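Local coordinates for type 3 secretion system regulator YopR (Yersinia pestis, PDB 1Z21), which may regulate assembly of the type III secretion injectisome by controlling secretion or polymerisation of the needle subunit YscF, and is involved in pathogenesis, at residues 12-17 with 73-78; 78-83 with 98-103. One frame throughout, in Å; residues are numbered along the deposited sequence.

Interaction 1: residues 12-17 with 73-78; sequences VLWQQY and WEAILL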
ATOM      1  N   VAL A  12      13.848   3.887  -8.953  1.00 18.82           N
ATOM      2  CA  VAL A  12      13.938   5.275  -9.435  1.00 18.12           C
ATOM      3  C   VAL A  12      12.784   6.118  -8.877  1.00 17.49           C
ATOM      4  O   VAL A  12      12.969   7.278  -8.499  1.00 17.73           O
ATOM      5  CB  VAL A  12      13.962   5.374 -10.979  1.00 17.97           C
ATOM      6  CG1 VAL A  12      13.991   6.846 -11.431  1.00 18.18           C
ATOM      7  CG2 VAL A  12      15.164   4.614 -11.545  1.00 18.60           C
ATOM      8  N   LEU A  13      11.594   5.528  -8.807  1.00 16.92           N
ATOM      9  CA  LEU A  13      10.437   6.203  -8.238  1.00 16.16           C
ATOM     10  C   LEU A  13      10.689   6.558  -6.776  1.00 16.03           C
ATOM     11  O   LEU A  13      10.421   7.675  -6.349  1.00 15.17           O
ATOM     12  CB  LEU A  13       9.178   5.337  -8.359  1.00 16.28           C
ATOM     13  CG  LEU A  13       8.478   5.356  -9.713  1.00 16.86           C
ATOM     14  CD1 LEU A  13       7.559   4.156  -9.894  1.00 17.21           C
ATOM     15  CD2 LEU A  13       7.701   6.638  -9.886  1.00 17.49           C
ATOM     16  N   TRP A  14      11.195   5.602  -6.003  1.00 16.92           N
ATOM     17  CA  TRP A  14      11.422   5.846  -4.585  1.00 16.86           C
ATOM     18  C   TRP A  14      12.501   6.912  -4.406  1.00 17.53           C
ATOM     19  O   TRP A  14      12.403   7.735  -3.501  1.00 17.75           O
ATOM     20  CB  TRP A  14      11.776   4.561  -3.841  1.00 16.83           C
ATOM     21  CG  TRP A  14      10.578   3.722  -3.467  1.00 15.42           C
ATOM     22  CD1 TRP A  14      10.287   2.459  -3.910  1.00 14.04           C
ATOM     23  CD2 TRP A  14       9.522   4.076  -2.565  1.00 14.86           C
ATOM     24  NE1 TRP A  14       9.120   2.015  -3.342  1.00 13.81           N
ATOM     25  CE2 TRP A  14       8.623   2.989  -2.520  1.00 13.13           C
ATOM     26  CE3 TRP A  14       9.232   5.215  -1.797  1.00 14.70           C
ATOM     27  CZ2 TRP A  14       7.474   2.995  -1.728  1.00 14.19           C
ATOM     28  CZ3 TRP A  14       8.077   5.225  -1.005  1.00 15.55           C
ATOM     29  CH2 TRP A  14       7.213   4.120  -0.981  1.00 14.13           C
ATOM     30  N   GLN A  15      13.509   6.896  -5.277  1.00 18.07           N
ATOM     31  CA  GLN A  15      14.574   7.899  -5.262  1.00 18.87           C
ATOM     32  C   GLN A  15      13.991   9.287  -5.387  1.00 18.45           C
ATOM     33  O   GLN A  15      14.335  10.176  -4.603  1.00 18.56           O
ATOM     34  CB  GLN A  15      15.582   7.668  -6.395  1.00 19.34           C
ATOM     35  CG  GLN A  15      16.570   6.534  -6.154  1.00 21.55           C
ATOM     36  CD  GLN A  15      17.293   6.115  -7.427  1.00 24.25           C
ATOM     37  OE1 GLN A  15      17.391   6.901  -8.379  1.00 26.02           O
ATOM     38  NE2 GLN A  15      17.782   4.875  -7.458  1.00 27.29           N
ATOM     39  N   GLN A  16      13.112   9.469  -6.367  1.00 18.31           N
ATOM     40  CA  GLN A  16      12.497  10.767  -6.609  1.00 18.47           C
ATOM     41  C   GLN A  16      11.530  11.139  -5.498  1.00 18.58           C
ATOM     42  O   GLN A  16      11.432  12.308  -5.130  1.00 18.97           O
ATOM     43  CB  GLN A  16      11.786  10.826  -7.968  1.00 18.89           C
ATOM     44  CG  GLN A  16      12.710  10.952  -9.168  1.00 20.27           C
ATOM     45  CD  GLN A  16      13.652  12.145  -9.090  1.00 20.90           C
ATOM     46  OE1 GLN A  16      13.199  13.292  -9.032  1.00 22.67           O
ATOM     47  NE2 GLN A  16      14.960  11.874  -9.082  1.00 24.46           N
ATOM     48  N   TYR A  17      10.821  10.156  -4.950  1.00 17.37           N
ATOM     49  CA  TYR A  17       9.893  10.452  -3.869  1.00 17.66           C
ATOM     50  C   TYR A  17      10.637  10.996  -2.646  1.00 18.18           C
ATOM     51  O   TYR A  17      10.281  12.050  -2.134  1.00 18.33           O
ATOM     52  CB  TYR A  17       9.073   9.226  -3.468  1.00 16.88           C
ATOM     53  CG  TYR A  17       8.230   9.487  -2.253  1.00 15.95           C
ATOM     54  CD1 TYR A  17       7.107  10.296  -2.330  1.00 15.82           C
ATOM     55  CD2 TYR A  17       8.574   8.955  -1.011  1.00 16.27           C
ATOM     56  CE1 TYR A  17       6.343  10.563  -1.197  1.00 16.71           C
ATOM     57  CE2 TYR A  17       7.821   9.224   0.115  1.00 16.75           C
ATOM     58  CZ  TYR A  17       6.713  10.026   0.011  1.00 18.24           C
ATOM     59  OH  TYR A  17       5.961  10.282   1.125  1.00 21.60           O
ATOM     60  N   TRP A  73       6.057   0.756   3.381  1.00 15.11           N
ATOM     61  CA  TRP A  73       4.715   0.206   3.571  1.00 14.82           C
ATOM     62  C   TRP A  73       3.729   1.268   4.068  1.00 14.31           C
ATOM     63  O   TRP A  73       2.606   1.333   3.596  1.00 14.01           O
ATOM     64  CB  TRP A  73       4.748  -0.974   4.546  1.00 14.92           C
ATOM     65  CG  TRP A  73       5.263  -2.259   3.962  1.00 14.89           C
ATOM     66  CD1 TRP A  73       5.971  -2.419   2.814  1.00 14.04           C
ATOM     67  CD2 TRP A  73       5.113  -3.566   4.522  1.00 14.88           C
ATOM     68  NE1 TRP A  73       6.267  -3.745   2.613  1.00 14.47           N
ATOM     69  CE2 TRP A  73       5.738  -4.475   3.644  1.00 14.96           C
ATOM     70  CE3 TRP A  73       4.481  -4.067   5.663  1.00 15.20           C
ATOM     71  CZ2 TRP A  73       5.774  -5.850   3.887  1.00 15.91           C
ATOM     72  CZ3 TRP A  73       4.525  -5.434   5.901  1.00 13.56           C
ATOM     73  CH2 TRP A  73       5.157  -6.303   5.021  1.00 15.17           C
ATOM     74  N   GLU A  74       4.162   2.097   5.016  1.00 14.16           N
ATOM     75  CA  GLU A  74       3.311   3.127   5.601  1.00 14.77           C
ATOM     76  C   GLU A  74       2.898   4.158   4.558  1.00 13.86           C
ATOM     77  O   GLU A  74       1.738   4.493   4.455  1.00 13.15           O
ATOM     78  CB  GLU A  74       4.028   3.813   6.760  1.00 15.40           C
ATOM     79  CG  GLU A  74       4.191   2.912   7.976  1.00 18.26           C
ATOM     80  CD  GLU A  74       5.190   3.441   8.985  1.00 22.86           C
ATOM     81  OE1 GLU A  74       5.896   4.428   8.691  1.00 24.20           O
ATOM     82  OE2 GLU A  74       5.270   2.851  10.077  1.00 28.37           O
ATOM     83  N   ALA A  75       3.854   4.617   3.756  1.00 13.43           N
ATOM     84  CA  ALA A  75       3.554   5.575   2.688  1.00 12.92           C
ATOM     85  C   ALA A  75       2.629   4.990   1.639  1.00 13.13           C
ATOM     86  O   ALA A  75       1.678   5.638   1.210  1.00 13.60           O
ATOM     87  CB  ALA A  75       4.847   6.046   2.040  1.00 12.79           C
ATOM     88  N   ILE A  76       2.923   3.770   1.206  1.00 12.84           N
ATOM     89  CA  ILE A  76       2.097   3.083   0.231  1.00 12.77           C
ATOM     90  C   ILE A  76       0.668   2.908   0.743  1.00 12.67           C
ATOM     91  O   ILE A  76      -0.272   3.228   0.042  1.00 12.06           O
ATOM     92  CB  ILE A  76       2.729   1.731  -0.181  1.00 12.91           C
ATOM     93  CG1 ILE A  76       4.011   1.966  -1.009  1.00 12.49           C
ATOM     94  CG2 ILE A  76       1.722   0.854  -0.934  1.00 13.99           C
ATOM     95  CD1 ILE A  76       3.796   2.493  -2.425  1.00 13.21           C
ATOM     96  N   LEU A  77       0.514   2.422   1.969  1.00 12.66           N
ATOM     97  CA  LEU A  77      -0.807   2.166   2.550  1.00 12.58           C
ATOM     98  C   LEU A  77      -1.660   3.435   2.587  1.00 13.28           C
ATOM     99  O   LEU A  77      -2.813   3.418   2.180  1.00 13.67           O
ATOM    100  CB  LEU A  77      -0.681   1.550   3.965  1.00 12.24           C
ATOM    101  CG  LEU A  77      -0.304   0.057   4.000  1.00 13.30           C
ATOM    102  CD1 LEU A  77       0.052  -0.366   5.422  1.00 14.93           C
ATOM    103  CD2 LEU A  77      -1.422  -0.784   3.439  1.00 13.92           C
ATOM    104  N   LEU A  78      -1.065   4.527   3.053  1.00 14.10           N
ATOM    105  CA  LEU A  78      -1.737   5.818   3.122  1.00 14.81           C
ATOM    106  C   LEU A  78      -2.123   6.290   1.720  1.00 15.51           C
ATOM    107  O   LEU A  78      -3.237   6.747   1.506  1.00 16.27           O
ATOM    108  CB  LEU A  78      -0.863   6.844   3.849  1.00 15.67           C
ATOM    109  CG  LEU A  78      -0.776   6.560   5.356  1.00 16.26           C
ATOM    110  CD1 LEU A  78       0.321   7.342   6.039  1.00 18.45           C
ATOM    111  CD2 LEU A  78      -2.091   6.839   6.027  1.00 18.80           C
TER

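Interaction 2: residues 78-83 with 98-103; sequences LQVLEG and ELINKE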
ATOM      1  N   LEU A  78      -1.065   4.527   3.053  1.00 14.10           N
ATOM      2  CA  LEU A  78      -1.737   5.818   3.122  1.00 14.81           C
ATOM      3  C   LEU A  78      -2.123   6.290   1.720  1.00 15.51           C
ATOM      4  O   LEU A  78      -3.237   6.747   1.506  1.00 16.27           O
ATOM      5  CB  LEU A  78      -0.863   6.844   3.849  1.00 15.67           C
ATOM      6  CG  LEU A  78      -0.776   6.560   5.356  1.00 16.26           C
ATOM      7  CD1 LEU A  78       0.321   7.342   6.039  1.00 18.45           C
ATOM      8  CD2 LEU A  78      -2.091   6.839   6.027  1.00 18.80           C
ATOM      9  N   GLN A  79      -1.231   6.125   0.754  1.00 15.94           N
ATOM     10  CA  GLN A  79      -1.544   6.563  -0.607  1.00 16.40           C
ATOM     11  C   GLN A  79      -2.616   5.693  -1.268  1.00 16.78           C
ATOM     12  O   GLN A  79      -3.477   6.203  -1.960  1.00 16.75           O
ATOM     13  CB  GLN A  79      -0.278   6.647  -1.460  1.00 16.77           C
ATOM     14  CG  GLN A  79      -0.523   7.253  -2.860  1.00 17.01           C
ATOM     15  CD  GLN A  79      -0.992   8.702  -2.812  1.00 18.78           C
ATOM     16  OE1 GLN A  79      -0.609   9.460  -1.909  1.00 19.67           O
ATOM     17  NE2 GLN A  79      -1.811   9.097  -3.791  1.00 17.66           N
ATOM     18  N   VAL A  80      -2.585   4.389  -1.033  1.00 17.05           N
ATOM     19  CA  VAL A  80      -3.641   3.498  -1.499  1.00 17.37           C
ATOM     20  C   VAL A  80      -5.015   4.007  -1.020  1.00 18.97           C
ATOM     21  O   VAL A  80      -5.970   4.088  -1.800  1.00 18.45           O
ATOM     22  CB  VAL A  80      -3.401   2.028  -1.040  1.00 17.01           C
ATOM     23  CG1 VAL A  80      -4.638   1.172  -1.239  1.00 16.02           C
ATOM     24  CG2 VAL A  80      -2.230   1.409  -1.793  1.00 16.56           C
ATOM     25  N   LEU A  81      -5.112   4.343   0.263  1.00 20.62           N
ATOM     26  CA  LEU A  81      -6.363   4.856   0.827  1.00 22.74           C
ATOM     27  C   LEU A  81      -6.878   6.083   0.071  1.00 24.30           C
ATOM     28  O   LEU A  81      -8.082   6.216  -0.129  1.00 24.25           O
ATOM     29  CB  LEU A  81      -6.195   5.207   2.308  1.00 23.06           C
ATOM     30  CG  LEU A  81      -6.385   4.067   3.313  1.00 24.60           C
ATOM     31  CD1 LEU A  81      -5.904   4.504   4.665  1.00 25.57           C
ATOM     32  CD2 LEU A  81      -7.839   3.626   3.400  1.00 25.74           C
ATOM     33  N   GLU A  82      -5.979   6.981  -0.331  1.00 26.26           N
ATOM     34  CA  GLU A  82      -6.376   8.180  -1.083  1.00 28.16           C
ATOM     35  C   GLU A  82      -7.133   7.883  -2.383  1.00 29.39           C
ATOM     36  O   GLU A  82      -7.953   8.693  -2.818  1.00 29.91           O
ATOM     37  CB  GLU A  82      -5.165   9.064  -1.409  1.00 28.48           C
ATOM     38  CG  GLU A  82      -4.605   9.865  -0.251  1.00 30.18           C
ATOM     39  CD  GLU A  82      -5.586  10.891   0.310  1.00 31.86           C
ATOM     40  OE1 GLU A  82      -6.726  10.978  -0.179  1.00 34.24           O
ATOM     41  OE2 GLU A  82      -5.211  11.616   1.246  1.00 34.39           O
ATOM     42  N   GLY A  83      -6.833   6.744  -3.010  1.00 30.38           N
ATOM     43  CA  GLY A  83      -7.494   6.323  -4.232  1.00 31.24           C
ATOM     44  C   GLY A  83      -8.646   5.342  -4.072  1.00 32.00           C
ATOM     45  O   GLY A  83      -9.141   4.821  -5.064  1.00 32.58           O
ATOM     46  N   GLU A  98     -10.545  -0.393   6.142  1.00 20.24           N
ATOM     47  CA  GLU A  98     -10.460  -0.810   7.542  1.00 19.41           C
ATOM     48  C   GLU A  98      -9.245  -1.703   7.763  1.00 18.30           C
ATOM     49  O   GLU A  98      -8.542  -1.567   8.760  1.00 17.95           O
ATOM     50  CB  GLU A  98     -11.729  -1.544   7.977  1.00 19.98           C
ATOM     51  CG  GLU A  98     -11.678  -2.119   9.390  1.00 21.11           C
ATOM     52  CD  GLU A  98     -11.471  -1.076  10.469  1.00 24.87           C
ATOM     53  OE1 GLU A  98     -11.619   0.128  10.187  1.00 26.20           O
ATOM     54  OE2 GLU A  98     -11.167  -1.463  11.619  1.00 26.14           O
ATOM     55  N   LEU A  99      -9.019  -2.616   6.828  1.00 17.57           N
ATOM     56  CA  LEU A  99      -7.828  -3.463   6.824  1.00 17.95           C
ATOM     57  C   LEU A  99      -6.552  -2.638   6.880  1.00 16.59           C
ATOM     58  O   LEU A  99      -5.631  -2.945   7.631  1.00 15.93           O
ATOM     59  CB  LEU A  99      -7.781  -4.281   5.534  1.00 18.86           C
ATOM     60  CG  LEU A  99      -7.656  -5.785   5.602  1.00 22.26           C
ATOM     61  CD1 LEU A  99      -8.596  -6.362   6.659  1.00 22.94           C
ATOM     62  CD2 LEU A  99      -7.980  -6.323   4.213  1.00 22.58           C
ATOM     63  N   ILE A 100      -6.496  -1.606   6.040  1.00 16.18           N
ATOM     64  CA  ILE A 100      -5.330  -0.752   5.946  1.00 15.80           C
ATOM     65  C   ILE A 100      -5.087  -0.069   7.268  1.00 15.74           C
ATOM     66  O   ILE A 100      -3.965  -0.022   7.770  1.00 15.16           O
ATOM     67  CB  ILE A 100      -5.504   0.279   4.817  1.00 16.15           C
ATOM     68  CG1 ILE A 100      -5.337  -0.427   3.472  1.00 16.23           C
ATOM     69  CG2 ILE A 100      -4.489   1.419   4.971  1.00 16.04           C
ATOM     70  CD1 ILE A 100      -5.612   0.468   2.275  1.00 17.18           C
ATOM     71  N   ASN A 101      -6.153   0.445   7.855  1.00 15.85           N
ATOM     72  CA  ASN A 101      -6.020   1.130   9.115  1.00 16.88           C
ATOM     73  C   ASN A 101      -5.555   0.205  10.253  1.00 16.45           C
ATOM     74  O   ASN A 101      -4.800   0.639  11.105  1.00 15.97           O
ATOM     75  CB  ASN A 101      -7.299   1.911   9.413  1.00 17.78           C
ATOM     76  CG  ASN A 101      -7.467   3.126   8.458  1.00 21.05           C
ATOM     77  OD1 ASN A 101      -6.560   3.972   8.331  1.00 24.69           O
ATOM     78  ND2 ASN A 101      -8.597   3.190   7.763  1.00 27.24           N
ATOM     79  N   LYS A 102      -5.957  -1.064  10.232  1.00 16.14           N
ATOM     80  CA  LYS A 102      -5.476  -2.024  11.230  1.00 16.29           C
ATOM     81  C   LYS A 102      -3.981  -2.306  11.063  1.00 15.57           C
ATOM     82  O   LYS A 102      -3.250  -2.375  12.046  1.00 15.93           O
ATOM     83  CB  LYS A 102      -6.290  -3.323  11.181  1.00 17.04           C
ATOM     84  CG  LYS A 102      -7.705  -3.140  11.668  1.00 19.41           C
ATOM     85  CD  LYS A 102      -8.327  -4.420  12.082  1.00 21.83           C
ATOM     86  CE  LYS A 102      -9.769  -4.215  12.499  1.00 22.68           C
ATOM     87  NZ  LYS A 102      -9.868  -3.530  13.806  1.00 24.05           N
ATOM     88  N   GLU A 103      -3.516  -2.450   9.823  1.00 14.56           N
ATOM     89  CA  GLU A 103      -2.077  -2.597   9.569  1.00 13.68           C
ATOM     90  C   GLU A 103      -1.291  -1.349   9.959  1.00 13.61           C
ATOM     91  O   GLU A 103      -0.207  -1.460  10.506  1.00 13.09           O
ATOM     92  CB  GLU A 103      -1.797  -2.959   8.107  1.00 13.84           C
ATOM     93  CG  GLU A 103      -0.311  -3.153   7.765  1.00 11.94           C
ATOM     94  CD  GLU A 103       0.385  -4.262   8.560  1.00 14.92           C
ATOM     95  OE1 GLU A 103      -0.297  -5.171   9.082  1.00 14.29           O
ATOM     96  OE2 GLU A 103       1.630  -4.233   8.643  1.00 14.85           O
TER

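Interaction 1: residues 12-17 with 73-78
Trp14 reaches across from helix 6-19 to meet Ala75 and Ile76 on helix 71-82, a long-range contact within the five-helix core domain of YopR. The two short helical segments are almost perpendicular, their N-to-C directions 89° apart, and their axes come no nearer than 13.5 Å. At that separation the backbones stay well apart, the indole of Trp14 spans the gap, and only 140 Å² is buried in all.

The benzo edge of the Trp14 ring does the touching. With chi1 at -82°, CG stands opposite the carbonyl carbon and beside the backbone N, and the six-membered ring is carried toward helix 71-82. Ile76 brings its CG1 to this edge, near the ring plane, 3.7 Å from Trp14 CZ2. The terminal methyl, Ile76 CD1, is 3.8 Å from Trp14 CZ2 but lies well out of the ring plane. Ala75, whose CB is directed at helix 6-19, meets the neighbouring corner more loosely, its CB 4.3 Å from Trp14 CH2.

The polar side of the indole is held from elsewhere. Trp14 NE1 is hydrogen-bonded to Asp67 OD1 in the loop before helix 71-82, and Arg72 in the first turn of that helix makes a cation-pi contact with the ring; together these would restrain the indole. Leu31 of helix 25-43 also packs on Trp14, while Val35 of that helix touches Ile76.

Tyr17, one turn further along, extends its ring toward the same alanine, and its phenol OH ends 4.5 Å from Ala75 CB.

Interaction 2: residues 78-83 with 98-103
Ile100 of helix 94-107 packs against Val80 and Leu81 of helix 71-82, and together with Asn101 it supplies the second segment's side of the contact. Ahead of it in sequence, Glu98 is turned away from helix 71-82. Its OE2 instead forms a salt bridge with Lys102 NZ at 3.3 Å, an i to i+4 pair along one flank of the helix.

Ile100 is the buried centre of the interface, and its two branches divide the work. CG2 stands opposite the backbone N and presses on the end of Leu81, with Ile100 CG2 only 3.4 Å from Leu81 CD1, tighter than an ordinary van der Waals contact. The other branch, extended by a chi2 of 175°, runs past Leu81 in the opposite sense. Its tip, Ile100 CD1, lies 3.8 Å from Leu81 CG and 3.7 Å from Val80 CG1, so the methyl is in contact with both residues.

This is antiparallel helix packing between the last two helices of the YopR core domain: the segment directions differ by 161° and the axes approach to 10.2 Å. The nearest backbone pair is Leu81 and Ile100, with CA atoms 7.7 Å apart.

Asn101 sits at the exposed border. Its amide oxygen OD1 comes within 3.8 Å of Leu81 CD1, a polar atom beside a methyl with no hydrogen bond between the two segments. Glu103, buried and past the contact, packs on Trp73 of helix 71-82 as well as on helix 52-66, where its OE1 forms a salt bridge with Arg60 NH1.

Both interactions use helix 71-82 and share Leu78, with their centres 14 Å apart. Along the chain they come in series: interaction 1 closes between helix 6-19 and the middle of helix 71-82 before interaction 2 opens between its last turn and helix 94-107. The two also touch directly, since Leu77 CD1 of the first lies 3.7 Å from Glu103 CG of the second. Helix 71-82 therefore stands between the first and last helices of the five-helix core domain, its segments lying nearly perpendicular to 12-17 and nearly antiparallel to 98-103, which ties both ends of the modelled chain to a common element.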